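Local atomic coordinates of sugar ABC transporter, sugar-binding protein (Streptococcus pneumoniae, PDB entry 2HEU), a protein that probably binds a sugar outside the cell and delivers it to an ABC transporter for uptake. Residues G179-A184 against K215-V220; E151-V156 against M221-I226. All coordinates share one frame; numbering follows the deposited sequence. Where two conformers were deposited one is given.

Contact 1: G179-A184 against K215-V220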
loop_
_atom_site.group_PDB
_atom_site.type_symbol
_atom_site.label_atom_id
_atom_site.label_comp_id
_atom_site.label_asym_id
_atom_site.label_seq_id
_atom_site.Cartn_x
_atom_site.Cartn_y
_atom_site.Cartn_z
ATOM N N GLY A 179 0.611 7.814 4.209
ATOM C CA GLY A 179 -0.384 7.883 3.189
ATOM C C GLY A 179 -1.212 9.132 3.217
ATOM O O GLY A 179 -1.620 9.668 2.188
ATOM N N TYR A 180 -1.491 9.668 4.418
ATOM C CA TYR A 180 -2.313 10.858 4.577
ATOM C C TYR A 180 -1.647 12.043 3.858
ATOM O O TYR A 180 -2.288 12.744 3.078
ATOM C CB TYR A 180 -2.551 11.137 6.040
ATOM C CG TYR A 180 -3.544 12.245 6.283
ATOM C CD1 TYR A 180 -4.874 12.005 6.529
ATOM C CD2 TYR A 180 -3.154 13.575 6.248
ATOM C CE1 TYR A 180 -5.786 13.030 6.694
ATOM C CE2 TYR A 180 -4.036 14.617 6.408
ATOM C CZ TYR A 180 -5.351 14.346 6.629
ATOM O OH TYR A 180 -6.299 15.329 6.780
ATOM N N ASN A 181 -0.389 12.282 4.166
ATOM C CA ASN A 181 0.284 13.446 3.582
ATOM C C ASN A 181 0.597 13.220 2.115
ATOM O O ASN A 181 0.566 14.162 1.311
ATOM C CB ASN A 181 1.491 13.832 4.407
ATOM C CG ASN A 181 1.953 15.279 4.137
ATOM O OD1 ASN A 181 1.158 16.080 3.594
ATOM N ND2 ASN A 181 3.156 15.587 4.549
ATOM N N GLN A 182 0.909 11.991 1.715
ATOM C CA GLN A 182 1.067 11.764 0.261
ATOM C C GLN A 182 -0.212 12.113 -0.463
ATOM O O GLN A 182 -0.157 12.704 -1.552
ATOM C CB GLN A 182 1.503 10.328 -0.018
ATOM C CG GLN A 182 2.896 10.047 0.466
ATOM C CD GLN A 182 3.475 8.766 -0.082
ATOM O OE1 GLN A 182 3.008 8.236 -1.093
ATOM N NE2 GLN A 182 4.506 8.284 0.563
ATOM N N LEU A 183 -1.357 11.773 0.086
ATOM C CA LEU A 183 -2.666 12.063 -0.534
ATOM C C LEU A 183 -3.014 13.561 -0.430
ATOM O O LEU A 183 -3.684 14.086 -1.326
ATOM C CB LEU A 183 -3.734 11.179 0.015
ATOM C CG LEU A 183 -3.606 9.724 -0.433
ATOM C CD1 LEU A 183 -4.484 8.799 0.412
ATOM C CD2 LEU A 183 -3.932 9.587 -1.876
ATOM N N ALA A 184 -2.562 14.233 0.624
ATOM C CA ALA A 184 -2.678 15.694 0.670
ATOM C C ALA A 184 -1.978 16.294 -0.525
ATOM O O ALA A 184 -2.541 17.113 -1.278
ATOM C CB ALA A 184 -2.088 16.199 1.987
ATOM N N LYS A 215 0.221 25.605 0.500
ATOM C CA LYS A 215 -0.905 26.081 1.244
ATOM C C LYS A 215 -1.991 25.015 1.309
ATOM O O LYS A 215 -2.627 24.788 2.351
ATOM C CB LYS A 215 -1.457 27.374 0.642
ATOM C CG LYS A 215 -0.523 28.559 0.841
ATOM C CD LYS A 215 -1.104 29.811 0.104
ATOM C CE LYS A 215 -0.174 31.019 0.225
ATOM N NZ LYS A 215 -0.068 31.484 1.556
ATOM N N ASP A 216 -2.246 24.362 0.180
ATOM C CA ASP A 216 -3.276 23.309 0.144
ATOM C C ASP A 216 -2.844 22.091 0.964
ATOM O O ASP A 216 -3.659 21.502 1.664
ATOM C CB ASP A 216 -3.599 22.915 -1.277
ATOM C CG ASP A 216 -4.522 23.937 -2.028
ATOM O OD1 ASP A 216 -5.153 24.754 -1.360
ATOM O OD2 ASP A 216 -4.629 23.825 -3.248
ATOM N N ASP A 217 -1.577 21.693 0.839
ATOM C CA ASP A 217 -1.096 20.580 1.680
ATOM C C ASP A 217 -1.290 20.913 3.166
ATOM O O ASP A 217 -1.716 20.054 3.930
ATOM C CB ASP A 217 0.383 20.341 1.388
ATOM C CG ASP A 217 0.977 19.314 2.314
ATOM O OD1 ASP A 217 0.554 18.107 2.054
ATOM O OD2 ASP A 217 1.734 19.604 3.222
ATOM N N ILE A 218 -0.960 22.136 3.588
ATOM C CA ILE A 218 -1.127 22.543 4.952
ATOM C C ILE A 218 -2.577 22.531 5.347
ATOM O O ILE A 218 -2.926 22.119 6.446
ATOM C CB ILE A 218 -0.436 23.905 5.137
ATOM C CG1 ILE A 218 1.088 23.715 5.087
ATOM C CG2 ILE A 218 -0.901 24.567 6.438
ATOM C CD1 ILE A 218 1.883 24.993 4.926
ATOM N N LYS A 219 -3.480 22.978 4.459
ATOM C CA LYS A 219 -4.906 22.918 4.719
ATOM C C LYS A 219 -5.331 21.478 5.029
ATOM O O LYS A 219 -6.043 21.213 6.019
ATOM C CB LYS A 219 -5.685 23.455 3.536
ATOM C CG LYS A 219 -7.178 23.354 3.623
ATOM C CD LYS A 219 -7.849 23.826 2.354
ATOM C CE LYS A 219 -9.335 23.635 2.260
ATOM N NZ LYS A 219 -10.074 24.434 3.221
ATOM N N VAL A 220 -4.912 20.536 4.222
ATOM C CA VAL A 220 -5.300 19.122 4.435
ATOM C C VAL A 220 -4.682 18.600 5.746
ATOM O O VAL A 220 -5.345 17.936 6.558
ATOM C CB VAL A 220 -4.972 18.276 3.233
ATOM C CG1 VAL A 220 -5.354 16.812 3.499
ATOM C CG2 VAL A 220 -5.694 18.774 1.995
#
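Asp217 is the first residue of 215-220 to meet the partner helix. It lies beside Ala184, with the two CA atoms 5.2 Å apart, the closest CA pair between the two segments. Its carboxylate swings forward because CG stands opposite the backbone N (chi1 174°), which brings OD1 to 3.3 Å from Ala184 CB. The same OD1 lies 2.6 Å from the atom modelled as Asn181 OD1. The Asn181 amide is probably turned over in the model, so the pair may be a hydrogen bond; the amide and carboxylate planes lie 30° apart, while the two side chains cross at about a right angle. Met388 of helix 385-396 also touches Asp217.

One turn on, Val220 points at the partner and does two jobs. Its CG1 methyl rests 3.7 Å from Ala184 CB and also 3.9 Å from Tyr180 CE2. The carbonyl O of Val220 accepts a 2.8 Å hydrogen bond from Tyr180 OH. The oxygen lies at the edge of the phenol ring, near its plane, but the hydroxyl comes in above the carbonyl plane, 41° out of it, and is therefore not lined up with a lone pair. Phe152 of helix 149-161 packs on the same tyrosine.

The helices run roughly antiparallel, with 9.3 Å between the axes of the short segments, as two neighbours in the helical part of one lobe of this solute-binding protein. Polar groups flank a small apolar centre of Ala184 and Val220. All five touching residues are buried, and the phenol gives the Val220 carbonyl a hydrogen-bond partner there; an amide N-H facing the Asp217 carboxylate would probably suit it better than the modelled oxygen.

Contact 2: E151-V156 against M221-I226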
loop_
_atom_site.group_PDB
_atom_site.type_symbol
_atom_site.label_atom_id
_atom_site.label_comp_id
_atom_site.label_asym_id
_atom_site.label_seq_id
_atom_site.Cartn_x
_atom_site.Cartn_y
_atom_site.Cartn_z
ATOM N N GLU A 151 -15.589 19.719 3.269
ATOM C CA GLU A 151 -16.524 18.863 4.017
ATOM C C GLU A 151 -15.788 18.067 5.063
ATOM O O GLU A 151 -16.337 17.783 6.143
ATOM C CB GLU A 151 -17.265 17.906 3.142
ATOM C CG GLU A 151 -18.329 18.527 2.250
ATOM C CD GLU A 151 -19.181 17.557 1.551
ATOM O OE1 GLU A 151 -18.950 16.388 1.528
ATOM O OE2 GLU A 151 -20.248 17.950 0.965
ATOM N N PHE A 152 -14.544 17.688 4.845
ATOM C CA PHE A 152 -13.780 16.898 5.858
ATOM C C PHE A 152 -13.491 17.775 7.089
ATOM O O PHE A 152 -13.668 17.341 8.211
ATOM C CB PHE A 152 -12.544 16.363 5.159
ATOM C CG PHE A 152 -11.823 15.222 5.920
ATOM C CD1 PHE A 152 -12.280 14.611 7.054
ATOM C CD2 PHE A 152 -10.621 14.802 5.353
ATOM C CE1 PHE A 152 -11.558 13.552 7.615
ATOM C CE2 PHE A 152 -9.917 13.757 5.920
ATOM C CZ PHE A 152 -10.397 13.130 7.053
ATOM N N GLU A 153 -13.081 19.031 6.842
ATOM C CA GLU A 153 -12.875 19.966 7.918
ATOM C C GLU A 153 -14.186 20.078 8.735
ATOM O O GLU A 153 -14.165 20.015 9.968
ATOM C CB GLU A 153 -12.558 21.391 7.349
ATOM C CG GLU A 153 -11.267 21.522 6.704
ATOM C CD GLU A 153 -11.069 22.849 5.968
ATOM O OE1 GLU A 153 -12.093 23.552 5.725
ATOM O OE2 GLU A 153 -9.917 23.179 5.632
ATOM N N GLN A 154 -15.321 20.233 8.045
ATOM C CA GLN A 154 -16.572 20.446 8.769
ATOM C C GLN A 154 -16.977 19.225 9.548
ATOM O O GLN A 154 -17.525 19.331 10.633
ATOM C CB GLN A 154 -17.675 20.897 7.816
ATOM C CG GLN A 154 -18.908 21.356 8.547
ATOM C CD GLN A 154 -18.610 22.591 9.406
ATOM O OE1 GLN A 154 -18.812 22.544 10.677
ATOM N NE2 GLN A 154 -18.065 23.635 8.823
ATOM N N LEU A 155 -16.752 18.022 9.017
ATOM C CA LEU A 155 -17.056 16.775 9.690
ATOM C C LEU A 155 -16.320 16.695 11.006
ATOM O O LEU A 155 -16.885 16.339 12.028
ATOM C CB LEU A 155 -16.679 15.620 8.738
ATOM C CG LEU A 155 -16.797 14.207 9.394
ATOM C CD1 LEU A 155 -18.208 13.905 9.832
ATOM C CD2 LEU A 155 -16.227 13.228 8.442
ATOM N N VAL A 156 -15.010 16.989 10.987
ATOM C CA VAL A 156 -14.196 16.923 12.190
ATOM C C VAL A 156 -14.754 17.913 13.210
ATOM O O VAL A 156 -14.916 17.565 14.384
ATOM C CB VAL A 156 -12.728 17.178 11.841
ATOM C CG1 VAL A 156 -11.859 17.271 13.055
ATOM C CG2 VAL A 156 -12.244 16.047 10.940
ATOM N N MET A 221 -3.395 18.886 5.987
ATOM C CA MET A 221 -2.767 18.495 7.244
ATOM C C MET A 221 -3.457 19.122 8.434
ATOM O O MET A 221 -3.555 18.481 9.513
ATOM C CB MET A 221 -1.279 18.849 7.246
ATOM C CG MET A 221 -0.416 17.986 6.361
ATOM S SD MET A 221 -0.524 16.215 6.663
ATOM C CE MET A 221 -0.245 16.149 8.443
ATOM N N ASP A 222 -3.945 20.361 8.298
ATOM C CA ASP A 222 -4.574 21.044 9.389
ATOM C C ASP A 222 -5.882 20.452 9.820
ATOM O O ASP A 222 -6.350 20.721 10.923
ATOM C CB ASP A 222 -4.730 22.562 9.098
ATOM C CG ASP A 222 -3.488 23.337 9.352
ATOM O OD1 ASP A 222 -2.568 22.860 10.040
ATOM O OD2 ASP A 222 -3.420 24.519 8.901
ATOM N N ILE A 223 -6.495 19.585 8.996
ATOM C CA ILE A 223 -7.679 18.847 9.460
ATOM C C ILE A 223 -7.355 18.051 10.711
ATOM O O ILE A 223 -8.166 17.890 11.607
ATOM C CB ILE A 223 -8.215 17.961 8.311
ATOM C CG1 ILE A 223 -8.691 18.833 7.150
ATOM C CG2 ILE A 223 -9.324 17.032 8.785
ATOM C CD1 ILE A 223 -9.014 18.092 5.852
ATOM N N LEU A 224 -6.115 17.517 10.755
ATOM C CA LEU A 224 -5.637 16.734 11.905
ATOM C C LEU A 224 -5.243 17.540 13.095
ATOM O O LEU A 224 -4.879 16.987 14.145
ATOM C CB LEU A 224 -4.484 15.812 11.468
ATOM C CG LEU A 224 -4.748 14.902 10.296
ATOM C CD1 LEU A 224 -3.512 14.020 10.066
ATOM C CD2 LEU A 224 -6.025 14.069 10.469
ATOM N N ARG A 225 -5.286 18.877 12.971
ATOM C CA ARG A 225 -4.879 19.848 13.992
ATOM C C ARG A 225 -6.070 20.607 14.550
ATOM O O ARG A 225 -5.896 21.462 15.414
ATOM C CB ARG A 225 -3.816 20.820 13.434
ATOM C CG ARG A 225 -2.568 20.116 12.926
ATOM C CD ARG A 225 -1.280 20.918 13.199
ATOM N NE ARG A 225 -0.835 21.012 14.593
ATOM C CZ ARG A 225 -0.994 22.016 15.453
ATOM N NH1 ARG A 225 -1.487 23.167 15.040
ATOM N NH2 ARG A 225 -0.565 21.879 16.685
ATOM N N ILE A 226 -7.291 20.341 14.061
ATOM C CA ILE A 226 -8.485 21.025 14.603
ATOM C C ILE A 226 -8.492 20.786 16.124
ATOM O O ILE A 226 -8.239 19.674 16.603
ATOM C CB ILE A 226 -9.715 20.548 13.873
ATOM C CG1 ILE A 226 -9.681 21.088 12.421
ATOM C CG2 ILE A 226 -11.001 20.864 14.607
ATOM C CD1 ILE A 226 -10.719 20.444 11.485
#
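Ile223 is the main bump, pushed into a hollow formed by Phe152, Glu153 and Val156 on one side of helix 149-161. Its two branches divide the work. The CG2 methyl sits almost exactly over the centre of the Phe152 ring, 4.1 Å from the centroid and 5° off the normal, a CH-pi contact; it also touches Val156 CG2 at 3.8 Å. The other branch runs past the ring's root, putting CD1 3.7 Å from Phe152 CD2, while CG1 lies 3.8 Å from CG on the aliphatic stem of Glu153. That stem crosses the isoleucine at about a right angle and forms one wall of the hollow.

In the fold, this is where the chain around the end of helix 212-222 runs along the flank of helix 149-161, within one lobe of the two-lobed binding protein.

Ile226, three residues after Ile223, supplies a second bump. Its chi1 of -70° sets CG1 opposite the carbonyl carbon, and the extended chi2 of 168° carries CD1 to 3.7 Å from Val156 CG1 and 3.8 Å from the backbone O of Glu153. Val156 serves both isoleucines, CG2 to Ile223 and CG1 to Ile226; Phe167 closes in on the same valine.

How the contacts relate
Contact 1 and contact 2 share helix 212-222, with centres about 11 Å apart: the helix lies against helix 178-189 first, and the following residues 221-226 meet helix 149-161. Side chains of contact 1 reach into contact 2. Tyr180 brings its OH to 3.6 Å from Ile223 CB and its CE2 to 3.7 Å from Leu224 CD1. Lys219 pairs with Glu153 in a salt bridge, NZ to OE2 2.7 Å, and has a second acid in Asp150. Neither contact contributes a ligand to the sodium ion, which is held by Lys103 and Glu335, and no sugar is bound.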